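Local coordinates for protein URE2 (Lodderomyces elongisporus NRRL YB-4239, PDB 4EXJ) that is of unknown function but, as a glutathione S-transferase-like URE2 protein, probably binds glutathione and may take part in transcription regulation, at residues A4-G9 with P55-D60; I71-A76 with F161-I166. All coordinates share one frame; numbering follows the deposited sequence.

Contact 1: A4-G9 with P55-D60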
ATOM      1  N   ALA B   4     -21.420  14.158  -1.488  1.00 42.62           N
ATOM      2  CA  ALA B   4     -20.328  13.368  -0.930  1.00 38.38           C
ATOM      3  C   ALA B   4     -19.697  14.078   0.274  1.00 34.70           C
ATOM      4  O   ALA B   4     -19.580  15.310   0.293  1.00 39.65           O
ATOM      5  CB  ALA B   4     -19.283  13.084  -2.010  1.00 37.60           C
ATOM      6  N   ILE B   5     -19.276  13.288   1.261  1.00 34.94           N
ATOM      7  CA  ILE B   5     -18.634  13.805   2.462  1.00 31.05           C
ATOM      8  C   ILE B   5     -17.264  13.162   2.681  1.00 31.55           C
ATOM      9  O   ILE B   5     -17.161  11.935   2.801  1.00 33.08           O
ATOM     10  CB  ILE B   5     -19.440  13.471   3.735  1.00 32.83           C
ATOM     11  CG1 ILE B   5     -20.905  13.886   3.592  1.00 45.47           C
ATOM     12  CG2 ILE B   5     -18.765  14.097   4.965  1.00 34.44           C
ATOM     13  CD1 ILE B   5     -21.776  13.391   4.740  1.00 45.98           C
ATOM     14  N   LEU B   6     -16.232  13.992   2.790  1.00 34.12           N
ATOM     15  CA  LEU B   6     -14.910  13.495   3.147  1.00 30.01           C
ATOM     16  C   LEU B   6     -14.658  13.699   4.634  1.00 26.48           C
ATOM     17  O   LEU B   6     -14.538  14.835   5.113  1.00 31.28           O
ATOM     18  CB  LEU B   6     -13.838  14.209   2.326  1.00 28.55           C
ATOM     19  CG  LEU B   6     -12.392  13.814   2.669  1.00 28.45           C
ATOM     20  CD1 LEU B   6     -12.081  12.406   2.183  1.00 30.67           C
ATOM     21  CD2 LEU B   6     -11.484  14.808   1.976  1.00 31.69           C
ATOM     22  N   TYR B   7     -14.613  12.603   5.372  1.00 26.15           N
ATOM     23  CA  TYR B   7     -14.243  12.640   6.783  1.00 27.45           C
ATOM     24  C   TYR B   7     -12.731  12.482   6.830  1.00 28.87           C
ATOM     25  O   TYR B   7     -12.180  11.495   6.337  1.00 29.05           O
ATOM     26  CB  TYR B   7     -14.898  11.521   7.572  1.00 29.54           C
ATOM     27  CG  TYR B   7     -16.407  11.638   7.632  1.00 29.48           C
ATOM     28  CD1 TYR B   7     -17.007  12.455   8.584  1.00 35.33           C
ATOM     29  CD2 TYR B   7     -17.217  10.954   6.741  1.00 36.20           C
ATOM     30  CE1 TYR B   7     -18.375  12.585   8.657  1.00 39.33           C
ATOM     31  CE2 TYR B   7     -18.611  11.076   6.805  1.00 38.70           C
ATOM     32  CZ  TYR B   7     -19.172  11.898   7.772  1.00 41.15           C
ATOM     33  OH  TYR B   7     -20.539  12.042   7.865  1.00 43.68           O
ATOM     34  N   THR B   8     -12.052  13.466   7.390  1.00 28.14           N
ATOM     35  CA  THR B   8     -10.597  13.395   7.374  1.00 26.48           C
ATOM     36  C   THR B   8      -9.963  14.162   8.524  1.00 34.32           C
ATOM     37  O   THR B   8     -10.661  14.757   9.346  1.00 31.03           O
ATOM     38  CB  THR B   8     -10.049  13.860   6.001  1.00 30.00           C
ATOM     39  OG1 THR B   8      -8.649  13.538   5.903  1.00 28.43           O
ATOM     40  CG2 THR B   8     -10.258  15.343   5.783  1.00 28.55           C
ATOM     41  N   GLY B   9      -8.636  14.133   8.574  1.00 29.97           N
ATOM     42  CA  GLY B   9      -7.880  14.805   9.625  1.00 29.50           C
ATOM     43  C   GLY B   9      -6.670  15.432   8.974  1.00 30.22           C
ATOM     44  O   GLY B   9      -6.337  15.090   7.856  1.00 27.84           O
ATOM     45  N   PRO B  55      -8.534   8.866   5.974  1.00 27.22           N
ATOM     46  CA  PRO B  55      -9.841   9.454   5.769  1.00 24.63           C
ATOM     47  C   PRO B  55     -10.865   8.466   5.260  1.00 26.03           C
ATOM     48  O   PRO B  55     -10.529   7.402   4.914  1.00 27.49           O
ATOM     49  CB  PRO B  55      -9.572  10.444   4.666  1.00 32.25           C
ATOM     50  CG  PRO B  55      -8.489   9.840   3.884  1.00 28.59           C
ATOM     51  CD  PRO B  55      -7.706   8.977   4.772  1.00 27.35           C
ATOM     52  N   THR B  56     -12.116   8.887   5.231  1.00 25.54           N
ATOM     53  CA  THR B  56     -13.180   8.128   4.583  1.00 27.78           C
ATOM     54  C   THR B  56     -13.975   9.084   3.717  1.00 25.71           C
ATOM     55  O   THR B  56     -14.406  10.134   4.184  1.00 28.89           O
ATOM     56  CB  THR B  56     -14.153   7.547   5.617  1.00 29.04           C
ATOM     57  OG1 THR B  56     -13.447   6.712   6.516  1.00 30.56           O
ATOM     58  CG2 THR B  56     -15.222   6.701   4.910  1.00 30.69           C
ATOM     59  N   LEU B  57     -14.202   8.717   2.463  1.00 29.19           N
ATOM     60  CA  LEU B  57     -15.131   9.444   1.626  1.00 27.45           C
ATOM     61  C   LEU B  57     -16.450   8.691   1.563  1.00 33.60           C
ATOM     62  O   LEU B  57     -16.475   7.548   1.129  1.00 32.93           O
ATOM     63  CB  LEU B  57     -14.573   9.542   0.217  1.00 29.90           C
ATOM     64  CG  LEU B  57     -15.441  10.322  -0.757  1.00 30.12           C
ATOM     65  CD1 LEU B  57     -15.553  11.790  -0.338  1.00 32.58           C
ATOM     66  CD2 LEU B  57     -14.837  10.206  -2.143  1.00 37.04           C
ATOM     67  N   VAL B  58     -17.544   9.322   1.982  1.00 31.54           N
ATOM     68  CA  VAL B  58     -18.855   8.715   1.771  1.00 33.62           C
ATOM     69  C   VAL B  58     -19.382   9.278   0.449  1.00 32.53           C
ATOM     70  O   VAL B  58     -19.483  10.488   0.292  1.00 37.11           O
ATOM     71  CB  VAL B  58     -19.821   9.016   2.931  1.00 35.05           C
ATOM     72  CG1 VAL B  58     -21.209   8.443   2.623  1.00 36.73           C
ATOM     73  CG2 VAL B  58     -19.280   8.440   4.239  1.00 31.76           C
ATOM     74  N   ASP B  59     -19.669   8.417  -0.520  1.00 35.85           N
ATOM     75  CA  ASP B  59     -19.955   8.913  -1.868  1.00 41.62           C
ATOM     76  C   ASP B  59     -21.385   9.424  -1.977  1.00 44.12           C
ATOM     77  O   ASP B  59     -22.150   9.367  -1.008  1.00 44.11           O
ATOM     78  CB  ASP B  59     -19.661   7.856  -2.944  1.00 43.23           C
ATOM     79  CG  ASP B  59     -20.705   6.755  -2.988  1.00 47.06           C
ATOM     80  OD1 ASP B  59     -21.680   6.829  -2.213  1.00 45.55           O
ATOM     81  OD2 ASP B  59     -20.535   5.807  -3.788  1.00 50.90           O
ATOM     82  N   ASP B  60     -21.732   9.930  -3.156  1.00 45.50           N
ATOM     83  CA  ASP B  60     -23.029  10.569  -3.351  1.00 50.12           C
ATOM     84  C   ASP B  60     -24.199   9.585  -3.345  1.00 54.58           C
ATOM     85  O   ASP B  60     -25.333   9.972  -3.619  1.00 53.55           O
ATOM     86  CB  ASP B  60     -23.036  11.425  -4.625  1.00 47.29           C
ATOM     87  CG  ASP B  60     -22.892  10.601  -5.895  1.00 54.70           C
ATOM     88  OD1 ASP B  60     -22.810   9.358  -5.812  1.00 58.26           O
ATOM     89  OD2 ASP B  60     -22.854  11.211  -6.986  1.00 53.47           O
TER
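Leu57 and Leu6 share one face of an antiparallel strand pair, and each sends its CD1 methyl onto the other strand. The CD1 methyl of Leu57 lies over the peptide of Ile5, 3.5 Å from Ile5 O, and fills the dip between Ala4 and Leu6, meeting Leu6 CB at 4.0 Å. Ala4, with only a methyl, allows Leu57 CD1 to sit beside it. In return, Leu6 sends its own CD1 the other way along the pair, to 4.0 Å from Pro55 CB; these two side chains lie side by side and point alike. With CG opposite the backbone N (chi1 177° in Leu6), both leucines bring a methyl back toward the partner strand. At the end of the pair, the ring of Pro55 offers CB to Thr8 OG1 at 3.5 Å, while that hydroxyl is hydrogen-bonded to Gly14 O.

On the other face, Val58 meets the Tyr7 ring at its edge, with Val58 CG2 in the ring plane and 3.7 Å from Tyr7 CE2, while Ile5 CG2 lies over one ring face. Beta-branched residues and a broad aromatic suit this extended backbone. Four hydrogen bonds join the strands, two for each of the pairs Ile5–Val58 and Tyr7–Thr56; the shortest runs from Tyr7 N to Thr56 O at 2.7 Å.

The cis peptide before Pro55 is a hallmark of the thioredoxin-like domain of glutathione transferases, where it probably shapes the glutathione site. Strand 4-8 is also paired in parallel with strand 28-32. Beneath the leucine face lie helices 68-79 and 15-23, whereas Tyr7 and Val58 pack against Leu48 of helix 43-48.

Contact 2: I71-A76 with F161-I166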
ATOM      1  N   ILE B  71      -8.826   6.507  -2.315  1.00 25.94           N
ATOM      2  CA  ILE B  71      -9.743   7.618  -2.431  1.00 24.96           C
ATOM      3  C   ILE B  71      -9.225   8.596  -3.488  1.00 24.58           C
ATOM      4  O   ILE B  71     -10.006   9.138  -4.251  1.00 23.88           O
ATOM      5  CB  ILE B  71      -9.959   8.287  -1.072  1.00 23.45           C
ATOM      6  CG1 ILE B  71     -10.617   7.272  -0.126  1.00 21.93           C
ATOM      7  CG2 ILE B  71     -10.783   9.577  -1.231  1.00 28.44           C
ATOM      8  CD1 ILE B  71     -10.565   7.701   1.379  1.00 26.94           C
ATOM      9  N   LEU B  72      -7.912   8.810  -3.553  1.00 23.49           N
ATOM     10  CA  LEU B  72      -7.364   9.621  -4.635  1.00 22.48           C
ATOM     11  C   LEU B  72      -7.862   9.109  -5.982  1.00 24.35           C
ATOM     12  O   LEU B  72      -8.295   9.893  -6.844  1.00 25.97           O
ATOM     13  CB  LEU B  72      -5.821   9.632  -4.614  1.00 25.03           C
ATOM     14  CG  LEU B  72      -5.193  10.568  -3.576  1.00 24.96           C
ATOM     15  CD1 LEU B  72      -3.659  10.424  -3.576  1.00 25.22           C
ATOM     16  CD2 LEU B  72      -5.585  12.031  -3.793  1.00 26.52           C
ATOM     17  N   LEU B  73      -7.745   7.797  -6.178  1.00 21.11           N
ATOM     18  CA  LEU B  73      -8.167   7.170  -7.445  1.00 24.53           C
ATOM     19  C   LEU B  73      -9.666   7.335  -7.686  1.00 25.14           C
ATOM     20  O   LEU B  73     -10.104   7.631  -8.811  1.00 27.34           O
ATOM     21  CB  LEU B  73      -7.774   5.694  -7.480  1.00 22.52           C
ATOM     22  CG  LEU B  73      -6.273   5.487  -7.694  1.00 22.48           C
ATOM     23  CD1 LEU B  73      -5.776   4.117  -7.218  1.00 33.78           C
ATOM     24  CD2 LEU B  73      -5.977   5.696  -9.200  1.00 29.87           C
ATOM     25  N   TYR B  74     -10.442   7.150  -6.633  1.00 25.39           N
ATOM     26  CA  TYR B  74     -11.893   7.273  -6.727  1.00 26.42           C
ATOM     27  C   TYR B  74     -12.310   8.687  -7.091  1.00 26.88           C
ATOM     28  O   TYR B  74     -13.150   8.881  -7.963  1.00 28.66           O
ATOM     29  CB  TYR B  74     -12.560   6.867  -5.421  1.00 24.53           C
ATOM     30  CG  TYR B  74     -14.046   7.109  -5.476  1.00 28.26           C
ATOM     31  CD1 TYR B  74     -14.899   6.125  -5.961  1.00 32.91           C
ATOM     32  CD2 TYR B  74     -14.578   8.339  -5.096  1.00 26.58           C
ATOM     33  CE1 TYR B  74     -16.278   6.351  -6.040  1.00 34.80           C
ATOM     34  CE2 TYR B  74     -15.944   8.574  -5.166  1.00 32.83           C
ATOM     35  CZ  TYR B  74     -16.784   7.575  -5.638  1.00 38.04           C
ATOM     36  OH  TYR B  74     -18.142   7.821  -5.715  1.00 40.49           O
ATOM     37  N   ILE B  75     -11.720   9.681  -6.425  1.00 24.74           N
ATOM     38  CA  ILE B  75     -12.058  11.076  -6.691  1.00 25.95           C
ATOM     39  C   ILE B  75     -11.672  11.478  -8.103  1.00 29.93           C
ATOM     40  O   ILE B  75     -12.449  12.124  -8.801  1.00 29.47           O
ATOM     41  CB  ILE B  75     -11.425  12.029  -5.659  1.00 27.75           C
ATOM     42  CG1 ILE B  75     -12.116  11.840  -4.302  1.00 26.71           C
ATOM     43  CG2 ILE B  75     -11.521  13.475  -6.157  1.00 24.19           C
ATOM     44  CD1 ILE B  75     -11.373  12.456  -3.102  1.00 27.39           C
ATOM     45  N   ALA B  76     -10.493  11.058  -8.544  1.00 24.48           N
ATOM     46  CA  ALA B  76     -10.087  11.326  -9.914  1.00 28.78           C
ATOM     47  C   ALA B  76     -11.064  10.699 -10.911  1.00 29.61           C
ATOM     48  O   ALA B  76     -11.531  11.369 -11.830  1.00 30.34           O
ATOM     49  CB  ALA B  76      -8.670  10.856 -10.164  1.00 28.01           C
ATOM     50  N   PHE B 161       1.824  17.588 -13.181  1.00 27.51           N
ATOM     51  CA  PHE B 161       1.399  17.319 -11.805  1.00 26.93           C
ATOM     52  C   PHE B 161       0.181  16.385 -11.792  1.00 25.03           C
ATOM     53  O   PHE B 161      -0.838  16.664 -12.432  1.00 25.46           O
ATOM     54  CB  PHE B 161       1.050  18.667 -11.161  1.00 28.50           C
ATOM     55  CG  PHE B 161       0.592  18.598  -9.723  1.00 22.79           C
ATOM     56  CD1 PHE B 161      -0.738  18.360  -9.408  1.00 24.02           C
ATOM     57  CD2 PHE B 161       1.483  18.884  -8.694  1.00 27.16           C
ATOM     58  CE1 PHE B 161      -1.154  18.356  -8.084  1.00 25.30           C
ATOM     59  CE2 PHE B 161       1.065  18.881  -7.371  1.00 22.15           C
ATOM     60  CZ  PHE B 161      -0.240  18.628  -7.072  1.00 22.96           C
ATOM     61  N   THR B 162       0.281  15.269 -11.054  1.00 24.89           N
ATOM     62  CA  THR B 162      -0.828  14.324 -10.952  1.00 25.09           C
ATOM     63  C   THR B 162      -1.107  13.859  -9.515  1.00 24.54           C
ATOM     64  O   THR B 162      -0.469  14.297  -8.544  1.00 23.65           O
ATOM     65  CB  THR B 162      -0.558  13.022 -11.749  1.00 26.06           C
ATOM     66  OG1 THR B 162       0.532  12.295 -11.160  1.00 22.77           O
ATOM     67  CG2 THR B 162      -0.266  13.324 -13.222  1.00 27.33           C
ATOM     68  N   ILE B 163      -2.087  12.980  -9.390  1.00 23.24           N
ATOM     69  CA  ILE B 163      -2.403  12.392  -8.088  1.00 23.01           C
ATOM     70  C   ILE B 163      -1.190  11.704  -7.457  1.00 24.61           C
ATOM     71  O   ILE B 163      -1.129  11.581  -6.237  1.00 19.63           O
ATOM     72  CB  ILE B 163      -3.628  11.420  -8.131  1.00 23.08           C
ATOM     73  CG1 ILE B 163      -3.389  10.266  -9.126  1.00 22.73           C
ATOM     74  CG2 ILE B 163      -4.954  12.208  -8.393  1.00 23.13           C
ATOM     75  CD1 ILE B 163      -4.541   9.296  -9.228  1.00 23.84           C
ATOM     76  N   VAL B 164      -0.229  11.239  -8.257  1.00 22.52           N
ATOM     77  CA  VAL B 164       0.969  10.637  -7.665  1.00 21.38           C
ATOM     78  C   VAL B 164       1.807  11.723  -6.972  1.00 24.33           C
ATOM     79  O   VAL B 164       2.311  11.546  -5.843  1.00 23.58           O
ATOM     80  CB  VAL B 164       1.802   9.901  -8.711  1.00 21.72           C
ATOM     81  CG1 VAL B 164       3.147   9.468  -8.116  1.00 19.59           C
ATOM     82  CG2 VAL B 164       1.029   8.683  -9.236  1.00 25.90           C
ATOM     83  N   ASP B 165       1.941  12.869  -7.633  1.00 21.68           N
ATOM     84  CA  ASP B 165       2.606  13.990  -6.978  1.00 24.59           C
ATOM     85  C   ASP B 165       1.868  14.446  -5.730  1.00 23.20           C
ATOM     86  O   ASP B 165       2.513  14.811  -4.758  1.00 24.48           O
ATOM     87  CB  ASP B 165       2.803  15.170  -7.930  1.00 25.03           C
ATOM     88  CG  ASP B 165       3.540  14.759  -9.193  1.00 25.16           C
ATOM     89  OD1 ASP B 165       4.761  14.465  -9.123  1.00 24.86           O
ATOM     90  OD2 ASP B 165       2.860  14.681 -10.238  1.00 26.53           O
ATOM     91  N   ILE B 166       0.535  14.444  -5.758  1.00 21.85           N
ATOM     92  CA  ILE B 166      -0.220  14.776  -4.549  1.00 22.29           C
ATOM     93  C   ILE B 166       0.122  13.780  -3.433  1.00 21.57           C
ATOM     94  O   ILE B 166       0.413  14.193  -2.297  1.00 21.44           O
ATOM     95  CB  ILE B 166      -1.727  14.771  -4.798  1.00 21.68           C
ATOM     96  CG1 ILE B 166      -2.114  15.877  -5.796  1.00 23.90           C
ATOM     97  CG2 ILE B 166      -2.508  14.942  -3.503  1.00 22.28           C
ATOM     98  CD1 ILE B 166      -3.569  15.791  -6.243  1.00 26.49           C
TER
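Ile163 takes the largest share of the hydrophobic packing, setting its branched side chain against Leu73 and Ala76 of the facing helix. With chi1 at 58°, CG1 sits over the backbone, flanked by N and C, and CG2 is anti to the carbonyl carbon, which parts the two branches: CD1 reaches Leu73 CD2 at 3.9 Å, the side chains crossing at about a right angle, while CG2 comes to 4.3 Å from Ala76 CB. The small methyl of Ala76 makes room for this bulky branch. Leu72, whose side chain leaves the helix toward the partner, spreads its fork over the first turn of helix 163-179. One tine, CD2, meets Ile166 CG2 at 4.2 Å; the other, CD1, rests 3.8 Å from Ile163 O. All these residues are buried, and apolar aliphatic side chains suit an interface that no hydrogen bond crosses. Leu103 of helix 93-120 packs on both Leu73 and Ile163, and Leu20 of helix 15-23 also meets Ile163.

The polar interactions stay within 161-166 and fix the helix start. Thr162 is the N-cap, its OG1 accepting from Val164 N at 3.2 Å. Asp165 completes the capping box: its OD2 takes Thr162 N at 2.8 Å on the anti lone pair, and its OD1 accepts from Trp198 NE1 and Phe156 N. Threonine and aspartate suit these places because they supply acceptors to amides that the first helical turn leaves without backbone partners.

An apolar contact flanks the cap: Phe161 CE1, in the residue before the N-cap, lies 3.5 Å from Ile166 CG1, a hydrophobic staple. Capping box and staple together are a recurrent feature of the corresponding helix in glutathione transferases, placed here at the seam between the thioredoxin-like and the all-helical domain.

How the contacts relate
The two contacts lie in series along the chain, with centres about 15 Å apart. Contact 1 closes within the sheet of the N-terminal domain; contact 2 then starts on helix 68-79, the last helix of that domain, and reaches across to helix 163-179 of the C-terminal domain. Helix 68-79 links them directly: Leu57 CD2 lies 3.5 Å from Tyr74 CD2, and Ile71 and Ile75 also turn to the sheet, while Leu72, Leu73 and Ala76 serve the other domain. Sheet, helix and helical domain thus form successive layers. Tyr74 additionally meets Trp97 of the second subunit edge-to-face, bringing the dimer close to this same layer.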